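Local coordinates for TIR-like domain-containing protein (Prevotella corporis, PDB 7EBD), which belongs to the prokaryotic STING family and binds the ligand C2E in a pocket shared by the two subunits of its assembly, at residues L63-Q68 with V97-T102. Numbering follows the deposited sequence.
Sequences LFYKKQ and VYDMPT. With C2E (9,9'-[(2R,3R,3aS,5S,7aR,9R,10R,10aS,12S,14aR)-3,5,10,12-tetrahydroxy-5,12-dioxidooctahydro-2H,7H-difuro[3,2-d:3',2'-j][1,3,7,9,2,8]tetraoxadiphosphacyclododecine-2,9-diyl]bis(2-amino-1,9-dihydro-6H-purin-6-one)), chain E.
Tyr65 OH accepts a hydrogen bond from the backbone N of Met100, 2.8 Å long and nearly straight at 168°, with the donor near the plane of the Tyr65 ring at its edge. Tyr65 reaches this amide because its CG lies anti to the carbonyl carbon (chi1 -61°), which brings the hydroxyl to the point where strand 94-99 ends. The same oxygen donates to a water in its ring plane, 3.0 Å from Tyr65 OH. That water in turn donates to Asp99 OD1 at 2.8 Å and, over a longer 3.2 Å, to Met100 O. Tyr65 therefore stands in the second shell of the ligand pocket: Asp99 OD1 also accepts from C2E N2 at 2.7 Å, while Asp99 OD2 is hydrogen-bonded to Tyr14 OH of helix 6-28. Thr102 OG1 accepts a hydrogen bond from C2E O2'.

Apolar contacts flank the polar group. The side chains of Phe64 and Tyr98 cross at about a right angle; Tyr98 CD2 lies 4.0 Å from Phe64 CE2, at the edge of the Phe64 ring and near its plane. Selenomethionine Met100 is extended through chi2 and bends at its last torsion, which carries its methyl CE to 3.9 Å from Phe64 CB.

The axes of helix segment 63-67 and strand segment 97-99 come within 9.7 Å and run roughly antiparallel (155°). Helix 57-67 thus packs against strand 94-99, which itself lies between strands 84-91 and 42-47 of the mixed sheet.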
ATOM      1  N   LEU A  63      11.408   3.946  13.954  1.00 43.17           N
ATOM      2  CA  LEU A  63      12.707   3.995  14.616  1.00 41.40           C
ATOM      3  C   LEU A  63      13.805   4.412  13.646  1.00 34.36           C
ATOM      4  O   LEU A  63      14.662   5.236  13.984  1.00 38.36           O
ATOM      5  CB  LEU A  63      13.025   2.636  15.240  1.00 42.97           C
ATOM      6  CG  LEU A  63      14.125   2.604  16.301  1.00 35.78           C
ATOM      7  CD1 LEU A  63      13.770   3.505  17.476  1.00 27.49           C
ATOM      8  CD2 LEU A  63      14.368   1.177  16.767  1.00 33.39           C
ATOM      9  N   PHE A  64      13.791   3.859  12.430  1.00 30.54           N
ATOM     10  CA  PHE A  64      14.795   4.226  11.438  1.00 31.12           C
ATOM     11  C   PHE A  64      14.668   5.690  11.038  1.00 37.86           C
ATOM     12  O   PHE A  64      15.677   6.383  10.864  1.00 33.66           O
ATOM     13  CB  PHE A  64      14.674   3.321  10.211  1.00 28.02           C
ATOM     14  CG  PHE A  64      15.541   3.738   9.057  1.00 33.51           C
ATOM     15  CD1 PHE A  64      16.894   3.444   9.049  1.00 41.85           C
ATOM     16  CD2 PHE A  64      15.000   4.412   7.975  1.00 31.52           C
ATOM     17  CE1 PHE A  64      17.694   3.821   7.985  1.00 35.37           C
ATOM     18  CE2 PHE A  64      15.796   4.793   6.909  1.00 34.71           C
ATOM     19  CZ  PHE A  64      17.143   4.495   6.914  1.00 29.55           C
ATOM     20  N   TYR A  65      13.436   6.179  10.886  1.00 40.88           N
ATOM     21  CA  TYR A  65      13.238   7.576  10.512  1.00 42.68           C
ATOM     22  C   TYR A  65      13.711   8.516  11.611  1.00 45.77           C
ATOM     23  O   TYR A  65      14.311   9.561  11.325  1.00 40.02           O
ATOM     24  CB  TYR A  65      11.767   7.841  10.185  1.00 34.13           C
ATOM     25  CG  TYR A  65      11.219   7.026   9.034  1.00 30.74           C
ATOM     26  CD1 TYR A  65      12.065   6.470   8.082  1.00 23.75           C
ATOM     27  CD2 TYR A  65       9.852   6.821   8.894  1.00 25.21           C
ATOM     28  CE1 TYR A  65      11.565   5.727   7.030  1.00 24.83           C
ATOM     29  CE2 TYR A  65       9.343   6.081   7.844  1.00 24.99           C
ATOM     30  CZ  TYR A  65      10.203   5.536   6.915  1.00 29.97           C
ATOM     31  OH  TYR A  65       9.698   4.801   5.869  1.00 21.47           O
ATOM     32  N   LYS A  66      13.459   8.167  12.876  1.00 52.04           N
ATOM     33  CA  LYS A  66      13.893   9.044  13.960  1.00 55.90           C
ATOM     34  C   LYS A  66      15.408   8.991  14.136  1.00 55.46           C
ATOM     35  O   LYS A  66      16.039  10.010  14.433  1.00 66.62           O
ATOM     36  CB  LYS A  66      13.171   8.672  15.258  1.00 59.09           C
ATOM     37  CG  LYS A  66      13.425   9.615  16.438  1.00 71.63           C
ATOM     38  CD  LYS A  66      14.624   9.213  17.284  1.00 81.37           C
ATOM     39  CE  LYS A  66      14.296   8.038  18.186  1.00 90.51           C
ATOM     40  NZ  LYS A  66      15.496   7.205  18.473  1.00 93.49           N
ATOM     41  N   LYS A  67      16.012   7.815  13.941  1.00 50.74           N
ATOM     42  CA  LYS A  67      17.459   7.694  14.084  1.00 58.39           C
ATOM     43  C   LYS A  67      18.218   8.354  12.940  1.00 64.03           C
ATOM     44  O   LYS A  67      19.421   8.605  13.077  1.00 64.31           O
ATOM     45  CB  LYS A  67      17.867   6.225  14.196  1.00 60.04           C
ATOM     46  CG  LYS A  67      17.430   5.548  15.487  1.00 59.62           C
ATOM     47  CD  LYS A  67      18.004   4.144  15.585  1.00 52.10           C
ATOM     48  CE  LYS A  67      17.736   3.523  16.944  1.00 49.80           C
ATOM     49  NZ  LYS A  67      18.339   2.165  17.056  1.00 60.55           N
ATOM     50  N   GLN A  68      17.555   8.639  11.821  1.00 56.90           N
ATOM     51  CA  GLN A  68      18.196   9.280  10.682  1.00 41.43           C
ATOM     52  C   GLN A  68      17.982  10.786  10.649  1.00 41.75           C
ATOM     53  O   GLN A  68      18.530  11.456   9.769  1.00 40.94           O
ATOM     54  CB  GLN A  68      17.692   8.660   9.375  1.00 46.52           C
ATOM     55  CG  GLN A  68      18.145   7.226   9.140  1.00 54.78           C
ATOM     56  CD  GLN A  68      19.644   7.098   8.970  1.00 51.78           C
ATOM     57  OE1 GLN A  68      20.290   7.961   8.376  1.00 59.67           O
ATOM     58  NE2 GLN A  68      20.208   6.013   9.490  1.00 47.11           N
ATOM     59  N   VAL A  97      15.010  11.545   0.320  1.00 26.23           N
ATOM     60  CA  VAL A  97      13.773  10.949   0.804  1.00 19.17           C
ATOM     61  C   VAL A  97      14.056   9.497   1.148  1.00 17.97           C
ATOM     62  O   VAL A  97      14.780   8.811   0.418  1.00 19.03           O
ATOM     63  CB  VAL A  97      12.661  11.060  -0.256  1.00 19.48           C
ATOM     64  CG1 VAL A  97      11.359  10.472   0.263  1.00 20.31           C
ATOM     65  CG2 VAL A  97      12.479  12.506  -0.677  1.00 20.02           C
ATOM     66  N   TYR A  98      13.495   9.022   2.255  1.00 16.98           N
ATOM     67  CA  TYR A  98      13.680   7.640   2.669  1.00 17.84           C
ATOM     68  C   TYR A  98      12.329   6.958   2.835  1.00 18.70           C
ATOM     69  O   TYR A  98      11.331   7.596   3.182  1.00 15.52           O
ATOM     70  CB  TYR A  98      14.475   7.548   3.983  1.00 20.45           C
ATOM     71  CG  TYR A  98      15.924   7.977   3.867  1.00 10.43           C
ATOM     72  CD1 TYR A  98      16.276   9.319   3.870  1.00 15.77           C
ATOM     73  CD2 TYR A  98      16.938   7.033   3.767  1.00 12.65           C
ATOM     74  CE1 TYR A  98      17.600   9.710   3.766  1.00 15.53           C
ATOM     75  CE2 TYR A  98      18.263   7.415   3.663  1.00 15.02           C
ATOM     76  CZ  TYR A  98      18.589   8.754   3.663  1.00 16.92           C
ATOM     77  OH  TYR A  98      19.907   9.134   3.559  1.00 20.55           O
ATOM     78  N   ASP A  99      12.302   5.652   2.578  1.00 15.39           N
ATOM     79  CA  ASP A  99      11.082   4.894   2.828  1.00 11.99           C
ATOM     80  C   ASP A  99      11.411   3.443   3.129  1.00 12.73           C
ATOM     81  O   ASP A  99      12.227   2.826   2.438  1.00 21.46           O
ATOM     82  CB  ASP A  99      10.118   4.968   1.640  1.00 23.66           C
ATOM     83  CG  ASP A  99       8.769   4.342   1.954  1.00 25.12           C
ATOM     84  OD1 ASP A  99       8.004   4.945   2.734  1.00 18.16           O
ATOM     85  OD2 ASP A  99       8.479   3.245   1.433  1.00 16.31           O
HETATM   86  N   MSE A 100      10.773   2.912   4.167  1.00 13.34           N
HETATM   87  CA  MSE A 100      10.778   1.483   4.444  1.00 20.14           C
HETATM   88  C   MSE A 100       9.414   0.925   4.052  1.00 16.81           C
HETATM   89  O   MSE A 100       8.391   1.358   4.585  1.00 25.39           O
HETATM   90  CB  MSE A 100      11.082   1.209   5.918  1.00 17.42           C
HETATM   91  CG  MSE A 100      11.089  -0.266   6.284  1.00 27.78           C
HETATM   92 SE   MSE A 100      11.455  -0.581   8.175  1.00 40.68          SE
HETATM   93  CE  MSE A 100      13.245   0.189   8.281  1.00 20.86           C
ATOM     94  N   PRO A 101       9.397  -0.023   3.110  1.00 15.30           N
ATOM     95  CA  PRO A 101       8.119  -0.485   2.548  1.00 11.69           C
ATOM     96  C   PRO A 101       7.237  -1.191   3.566  1.00 10.31           C
ATOM     97  O   PRO A 101       7.481  -2.353   3.911  1.00 24.99           O
ATOM     98  CB  PRO A 101       8.551  -1.437   1.423  1.00 12.16           C
ATOM     99  CG  PRO A 101       9.999  -1.122   1.166  1.00 14.98           C
ATOM    100  CD  PRO A 101      10.548  -0.692   2.486  1.00 17.28           C
ATOM    101  N   THR A 102       6.202  -0.499   4.048  1.00 18.25           N
ATOM    102  CA  THR A 102       5.268  -1.108   4.988  1.00 22.32           C
ATOM    103  C   THR A 102       4.470  -2.245   4.359  1.00 22.60           C
ATOM    104  O   THR A 102       3.969  -3.113   5.085  1.00 14.84           O
ATOM    105  CB  THR A 102       4.320  -0.044   5.542  1.00 17.25           C
ATOM    106  OG1 THR A 102       3.731   0.683   4.458  1.00 21.98           O
ATOM    107  CG2 THR A 102       5.075   0.927   6.431  1.00 18.20           C
TER
HETATM  108  P1  C2E E 402      -1.087   0.775  -2.476  1.00 14.68           P
HETATM  109  O2P C2E E 402      -1.825   2.047  -2.816  1.00 19.33           O
HETATM  110  O1P C2E E 402      -0.885   0.079  -3.795  1.00 15.14           O
HETATM  111  O5' C2E E 402       0.437   1.012  -1.921  1.00 16.10           O
HETATM  112  C5' C2E E 402       1.304  -0.080  -1.930  1.00  4.91           C
HETATM  113  C4' C2E E 402       2.501   0.219  -0.983  1.00  9.30           C
HETATM  114  O4' C2E E 402       3.168   1.248  -1.428  1.00 10.59           O
HETATM  115  C3' C2E E 402       1.998   0.631   0.417  1.00  5.68           C
HETATM  116  O3' C2E E 402       1.874  -0.464   1.194  1.00 19.97           O
HETATM  117  C2' C2E E 402       3.131   1.546   0.915  1.00 10.14           C
HETATM  118  O2' C2E E 402       4.258   0.731   1.461  1.00  9.45           O
HETATM  119  C1' C2E E 402       3.544   2.178  -0.154  1.00 10.34           C
HETATM  120  N9  C2E E 402       2.900   3.457  -0.260  1.00 18.19           N
HETATM  121  C8  C2E E 402       1.784   3.667  -0.974  1.00 16.20           C
HETATM  122  N7  C2E E 402       1.516   4.980  -0.804  1.00 13.64           N
HETATM  123  C5  C2E E 402       2.453   5.518  -0.013  1.00 21.38           C
HETATM  124  C6  C2E E 402       2.668   6.941   0.517  1.00 24.14           C
HETATM  125  O6  C2E E 402       1.915   7.808   0.230  1.00 17.95           O
HETATM  126  N1  C2E E 402       3.783   7.227   1.364  1.00 26.17           N
HETATM  127  C2  C2E E 402       4.705   6.183   1.723  1.00 23.41           C
HETATM  128  N2  C2E E 402       5.837   6.469   2.583  1.00 25.77           N
HETATM  129  N3  C2E E 402       4.502   4.827   1.219  1.00 17.62           N
HETATM  130  C4  C2E E 402       3.340   4.543   0.336  1.00  5.51           C
HETATM  131  P11 C2E E 402       0.933  -0.203   2.541  1.00 13.00           P
HETATM  132  O21 C2E E 402       1.451   0.817   3.527  1.00 18.12           O
HETATM  133  O11 C2E E 402       0.928  -1.513   3.293  1.00 11.82           O
HETATM  134  O5A C2E E 402      -0.604   0.032   1.989  1.00 19.35           O
HETATM  135  C5A C2E E 402      -1.162  -1.165   1.519  1.00 10.63           C
HETATM  136  C4A C2E E 402      -2.479  -0.892   0.904  1.00 12.09           C
HETATM  137  O4A C2E E 402      -3.314  -0.433   1.796  1.00 16.73           O
HETATM  138  C3A C2E E 402      -2.351   0.307  -0.265  1.00 12.98           C
HETATM  139  O3A C2E E 402      -1.968  -0.304  -1.582  1.00 16.94           O
HETATM  140  C2A C2E E 402      -3.463   0.808  -0.340  1.00 17.59           C
HETATM  141  O2A C2E E 402      -4.371  -0.011  -1.218  1.00  6.43           O
HETATM  142  C1A C2E E 402      -4.009   0.757   1.180  1.00 11.68           C
HETATM  143  N91 C2E E 402      -3.688   1.859   1.810  1.00 22.29           N
HETATM  144  C81 C2E E 402      -2.646   2.134   2.618  1.00  8.66           C
HETATM  145  N71 C2E E 402      -2.779   3.415   3.009  1.00 15.59           N
HETATM  146  C51 C2E E 402      -3.882   3.903   2.451  1.00 18.04           C
HETATM  147  C61 C2E E 402      -4.533   5.282   2.535  1.00 15.63           C
HETATM  148  O61 C2E E 402      -4.035   6.130   3.190  1.00 19.94           O
HETATM  149  N11 C2E E 402      -5.741   5.548   1.821  1.00 17.44           N
HETATM  150  C21 C2E E 402      -6.344   4.512   1.022  1.00 14.72           C
HETATM  151  N21 C2E E 402      -7.572   4.781   0.295  1.00 21.54           N
HETATM  152  N31 C2E E 402      -5.720   3.197   0.945  1.00 16.03           N
HETATM  153  C41 C2E E 402      -4.460   2.928   1.696  1.00  5.22           C
HETATM  154  O   HOH W   1       6.898   4.178   5.147  1.00 39.05           O